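Local coordinates for protein phage terminase large subunit (Thermus phage P7426, PDB 7KS4) that probably drives viral DNA into empty capsids as an ATP-powered motor and cuts the genome, this chain being its N-terminal ATPase domain, at residues H114-V119 and G123-A128; E87-L92 and L108-H113. All coordinates share one frame; numbering follows the deposited sequence.

Interaction 1 of 2, residues H114-V119 and G123-A128; sequences HYDRPV and GAKRVA. With SO4 (sulfate ion), chain E.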
# COMPACT_ATOMS: atom_id res chain seq x y z
N HIS A 114 18.53 9.60 10.31
CA HIS A 114 19.63 9.71 9.36
C HIS A 114 20.67 10.67 9.91
O HIS A 114 20.34 11.77 10.35
CB HIS A 114 19.13 10.21 8.00
CG HIS A 114 18.27 9.23 7.28
ND1 HIS A 114 18.76 8.36 6.35
CD2 HIS A 114 16.94 8.98 7.38
CE1 HIS A 114 17.78 7.61 5.88
NE2 HIS A 114 16.66 7.96 6.49
N TYR A 115 21.94 10.25 9.87
CA TYR A 115 23.04 10.99 10.47
C TYR A 115 23.98 11.51 9.39
O TYR A 115 23.89 11.14 8.21
CB TYR A 115 23.79 10.11 11.47
CG TYR A 115 22.96 9.80 12.69
CD1 TYR A 115 23.15 10.50 13.87
CD2 TYR A 115 21.95 8.84 12.65
CE1 TYR A 115 22.38 10.23 14.99
CE2 TYR A 115 21.19 8.57 13.76
CZ TYR A 115 21.40 9.27 14.93
OH TYR A 115 20.63 9.00 16.04
N ASP A 116 24.90 12.37 9.82
CA ASP A 116 25.88 13.00 8.93
C ASP A 116 27.14 12.17 8.78
O ASP A 116 28.10 12.63 8.14
CB ASP A 116 26.23 14.40 9.46
CG ASP A 116 27.11 14.36 10.71
OD1 ASP A 116 27.10 13.34 11.44
OD2 ASP A 116 27.79 15.37 10.97
N ARG A 117 27.16 10.97 9.34
CA ARG A 117 28.31 10.08 9.33
C ARG A 117 27.82 8.75 9.90
O ARG A 117 26.67 8.68 10.37
CB ARG A 117 29.46 10.64 10.17
CG ARG A 117 29.24 10.54 11.67
CD ARG A 117 30.17 11.46 12.43
NE ARG A 117 29.80 12.86 12.27
CZ ARG A 117 30.50 13.89 12.74
NH1 ARG A 117 31.62 13.68 13.41
NH2 ARG A 117 30.07 15.12 12.54
N PRO A 118 28.61 7.68 9.86
CA PRO A 118 28.14 6.42 10.43
C PRO A 118 27.80 6.57 11.90
O PRO A 118 28.48 7.29 12.65
CB PRO A 118 29.33 5.47 10.21
CG PRO A 118 30.04 6.05 9.03
CD PRO A 118 29.90 7.54 9.17
N VAL A 119 26.73 5.88 12.33
CA VAL A 119 26.21 6.07 13.67
C VAL A 119 27.23 5.67 14.73
O VAL A 119 27.19 6.19 15.85
CB VAL A 119 24.90 5.27 13.86
CG1 VAL A 119 24.39 5.40 15.29
CG2 VAL A 119 23.85 5.78 12.90
N GLY A 123 30.92 11.93 17.26
CA GLY A 123 30.40 13.19 16.78
C GLY A 123 29.19 13.08 15.88
O GLY A 123 28.77 14.11 15.33
N ALA A 124 28.62 11.89 15.71
CA ALA A 124 27.53 11.70 14.76
C ALA A 124 26.39 12.65 15.08
O ALA A 124 25.91 12.72 16.22
CB ALA A 124 27.05 10.25 14.79
N LYS A 125 25.97 13.41 14.07
CA LYS A 125 24.89 14.38 14.19
C LYS A 125 23.70 13.90 13.37
O LYS A 125 23.86 13.46 12.23
CB LYS A 125 25.34 15.77 13.70
CG LYS A 125 26.05 16.63 14.74
CD LYS A 125 26.46 17.98 14.15
CE LYS A 125 27.48 18.71 15.02
NZ LYS A 125 28.76 17.96 15.12
N ARG A 126 22.52 13.97 13.97
CA ARG A 126 21.29 13.58 13.30
C ARG A 126 20.87 14.69 12.33
O ARG A 126 20.79 15.86 12.71
CB ARG A 126 20.21 13.31 14.35
CG ARG A 126 18.89 12.78 13.84
CD ARG A 126 17.92 12.55 15.00
NE ARG A 126 18.33 11.44 15.87
CZ ARG A 126 17.67 11.05 16.97
NH1 ARG A 126 16.56 11.68 17.36
NH2 ARG A 126 18.12 10.03 17.69
N VAL A 127 20.63 14.32 11.08
CA VAL A 127 20.33 15.29 10.04
C VAL A 127 18.86 15.25 9.64
O VAL A 127 18.30 16.30 9.30
CB VAL A 127 21.22 15.07 8.80
CG1 VAL A 127 20.87 16.06 7.69
CG2 VAL A 127 22.68 15.19 9.17
N ALA A 128 18.24 14.09 9.67
CA ALA A 128 16.86 13.95 9.24
C ALA A 128 16.29 12.70 9.88
O ALA A 128 17.02 11.79 10.26
CB ALA A 128 16.75 13.89 7.72
S SO4 E . 32.75 17.27 14.25
O1 SO4 E . 33.54 16.07 14.51
O2 SO4 E . 33.29 18.39 15.00
O3 SO4 E . 31.37 17.04 14.66
O4 SO4 E . 32.79 17.57 12.82
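A classic beta bulge at the loop end of the hairpin formed by strands 109-115 and 126-136 brings His-114 against both Val-127 and Ala-128. His-114 O accepts two backbone bonds, from Val-127 N (2.7 Å) and from Ala-128 N, the second donor tilted out of the carbonyl plane; His-114 N returns a bond to Ala-128 O. The extra residue shifts the register by one, and Tyr-115 then faces Arg-126 as a non-hydrogen-bonded pair with diverging side chains. The two side chains nevertheless meet: Arg-126 CB lies over the Tyr-115 ring, 4.3 Å from its centroid and off-centre, a CH-pi contact. A bend at chi3 (-69°) turns the arginine's end back, and Arg-126 NH2 donates to Tyr-115 OH at 3.2 Å in the guanidinium plane, which stands 85° from the ring.

Beyond the strands, Asp-116 N bonds to Lys-125 O, and Lys-125 N to Asp-116 OD1 (2.9 Å, 171°). Arg-117 holds the same carboxylate side-on in a salt bridge, Arg-117 NE to Asp-116 OD1 and Arg-117 NH2 to Asp-116 OD2 (2.8 Å); OD1 thus takes Lys-125 N and Arg-117 NE from opposite faces of its plane. Gly-123 O sits over the centre of the guanidinium, 3.1 Å from Arg-117 CZ, while NH1 also bonds to Pro-122 O. Arg-117 NH1 and NH2 donate to O1 and O3 of a sulfate, probably from the crystallisation liquor. Lys-125 NZ lies 2.8 Å from sulfate O3, so the anion probably offsets the two neighbouring positive charges. Together these bonds describe a bulged antiparallel beta hairpin with a polar, surface-exposed connecting loop.

Interaction 2 of 2, residues E87-L92 and L108-H113; sequences EKVERL and LRLLVH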
# COMPACT_ATOMS: atom_id res chain seq x y z
N GLU A 87 10.15 -5.14 10.31
CA GLU A 87 11.17 -6.17 10.10
C GLU A 87 12.15 -5.75 9.01
O GLU A 87 13.37 -5.84 9.19
CB GLU A 87 10.52 -7.51 9.72
CG GLU A 87 11.51 -8.69 9.65
CD GLU A 87 12.31 -8.75 8.35
OE1 GLU A 87 11.77 -8.34 7.30
OE2 GLU A 87 13.48 -9.21 8.38
N LYS A 88 11.62 -5.28 7.88
CA LYS A 88 12.47 -4.93 6.75
C LYS A 88 13.36 -3.74 7.07
O LYS A 88 14.54 -3.73 6.71
CB LYS A 88 11.61 -4.64 5.52
CG LYS A 88 10.82 -5.83 5.03
CD LYS A 88 9.93 -5.48 3.84
CE LYS A 88 9.49 -6.73 3.10
NZ LYS A 88 8.92 -7.74 4.02
N VAL A 89 12.81 -2.73 7.73
CA VAL A 89 13.57 -1.53 8.06
C VAL A 89 14.67 -1.85 9.07
O VAL A 89 15.81 -1.39 8.95
CB VAL A 89 12.63 -0.43 8.57
CG1 VAL A 89 13.39 0.66 9.33
CG2 VAL A 89 11.85 0.20 7.42
N GLU A 90 14.34 -2.63 10.10
CA GLU A 90 15.34 -2.95 11.10
C GLU A 90 16.46 -3.81 10.53
O GLU A 90 17.62 -3.67 10.94
CB GLU A 90 14.68 -3.63 12.30
CG GLU A 90 13.98 -2.62 13.21
CD GLU A 90 13.25 -3.24 14.38
OE1 GLU A 90 13.19 -4.49 14.47
OE2 GLU A 90 12.74 -2.47 15.21
N ARG A 91 16.15 -4.68 9.56
CA ARG A 91 17.18 -5.47 8.91
C ARG A 91 17.99 -4.62 7.94
O ARG A 91 19.23 -4.65 7.95
CB ARG A 91 16.53 -6.65 8.18
CG ARG A 91 17.48 -7.39 7.24
CD ARG A 91 16.91 -8.74 6.86
NE ARG A 91 15.58 -8.63 6.27
CZ ARG A 91 15.33 -8.38 4.99
NH1 ARG A 91 14.08 -8.31 4.56
NH2 ARG A 91 16.33 -8.21 4.13
N LEU A 92 17.31 -3.86 7.08
CA LEU A 92 18.01 -3.10 6.04
C LEU A 92 18.93 -2.05 6.64
O LEU A 92 19.96 -1.71 6.03
CB LEU A 92 16.99 -2.43 5.12
CG LEU A 92 17.46 -2.27 3.68
CD1 LEU A 92 17.51 -3.64 3.00
CD2 LEU A 92 16.54 -1.32 2.93
N LEU A 108 2.49 2.16 17.19
CA LEU A 108 2.69 1.93 15.76
C LEU A 108 3.43 3.10 15.12
O LEU A 108 2.97 3.73 14.17
CB LEU A 108 1.36 1.68 15.05
CG LEU A 108 0.52 0.47 15.47
CD1 LEU A 108 -0.71 0.37 14.58
CD2 LEU A 108 1.32 -0.83 15.43
N ARG A 109 4.61 3.39 15.68
CA ARG A 109 5.43 4.49 15.23
C ARG A 109 6.84 3.98 14.96
O ARG A 109 7.49 3.43 15.87
CB ARG A 109 5.46 5.63 16.25
CG ARG A 109 5.90 6.96 15.68
CD ARG A 109 6.11 7.99 16.77
NE ARG A 109 6.50 9.29 16.22
CZ ARG A 109 7.13 10.24 16.92
NH1 ARG A 109 7.45 10.04 18.19
NH2 ARG A 109 7.44 11.39 16.33
N LEU A 110 7.31 4.16 13.74
CA LEU A 110 8.63 3.72 13.32
C LEU A 110 9.41 4.93 12.83
O LEU A 110 8.92 5.70 12.00
CB LEU A 110 8.52 2.66 12.22
CG LEU A 110 9.82 2.11 11.63
CD1 LEU A 110 10.62 1.34 12.66
CD2 LEU A 110 9.50 1.24 10.41
N LEU A 111 10.62 5.10 13.36
CA LEU A 111 11.49 6.23 13.02
C LEU A 111 12.80 5.71 12.45
O LEU A 111 13.41 4.80 13.01
CB LEU A 111 11.77 7.09 14.25
CG LEU A 111 10.55 7.68 14.95
CD1 LEU A 111 10.98 8.45 16.19
CD2 LEU A 111 9.78 8.58 14.01
N VAL A 112 13.24 6.30 11.34
CA VAL A 112 14.56 6.02 10.78
C VAL A 112 15.36 7.32 10.87
O VAL A 112 15.15 8.25 10.08
CB VAL A 112 14.48 5.50 9.34
CG1 VAL A 112 15.87 5.18 8.84
CG2 VAL A 112 13.58 4.27 9.26
N HIS A 113 16.27 7.39 11.82
CA HIS A 113 17.11 8.57 11.99
C HIS A 113 18.29 8.51 11.03
O HIS A 113 18.97 7.48 10.95
CB HIS A 113 17.60 8.68 13.43
CG HIS A 113 16.51 8.73 14.45
ND1 HIS A 113 15.63 9.79 14.55
CD2 HIS A 113 16.15 7.86 15.43
CE1 HIS A 113 14.78 9.56 15.53
NE2 HIS A 113 15.08 8.40 16.08
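Val-89 of helix 75-92 meets Leu-110 and Val-112 of strand 109-115 through methyl groups, and this apolar packing is the whole of the direct contact. Val-89 CG1 approaches Val-112 CG2 at 3.6 Å, and Val-89 CG2 approaches Leu-110 CD2 at 3.9 Å; in each pair the side chains reach toward each other tip to tip. The branches are not strictly divided between the two strand residues, for Val-89 CG1 also lies 4.1 Å from Leu-110 CD2. With its CG anti to the backbone N (chi1 179°), Leu-110 extends CD2 toward the helix. Leu-110 and Val-112, two apart on the strand, both direct their side chains at the helix, whereas Leu-111 between them points away. The backbones stay well apart, Val-89 CA lying 8.1 Å from Val-112 CA, and the buried surface is a modest 143 Å². All three touching residues are buried, and the packing continues around them: Val-89 also touches Leu-60 of helix 48-62, while Leu-110 touches Val-85 and Val-101.

Polar interactions lie within the helix or lead to other partners. Arg-91 NE bonds to Glu-87 OE2 at 3.0 Å, meeting the carboxylate on its syn side, in a salt bridge between residues one helical turn apart. Lys-88 NZ forms a salt bridge with Glu-50, an ADP-binding residue, and so ties the same helix to the nucleotide pocket.

The absence of polar bonds between these two segments implies that their joining is apolar, resting on the burial and fit of methyl groups.

Strand 109-115 carries both contacts, whose centres lie 16 Å apart. Interaction 2 packs a helix on its buried middle part, whereas interaction 1 joins the strand's exposed end to its neighbour 126-136, with no buried residue among the twelve that touch. Their chemistry follows this placing: methyl groups in the core, against backbone bonds and charged groups at the periphery, the core contact burying only about a quarter of the area of the other. The two adjoin where Arg-126 NH1 packs 3.3 Å from His-113 CE1. The antiparallel part of the mixed ATPase sheet, next to its outermost strand 99-104, is thus paired strand to strand by interaction 1 and covered on one face by interaction 2.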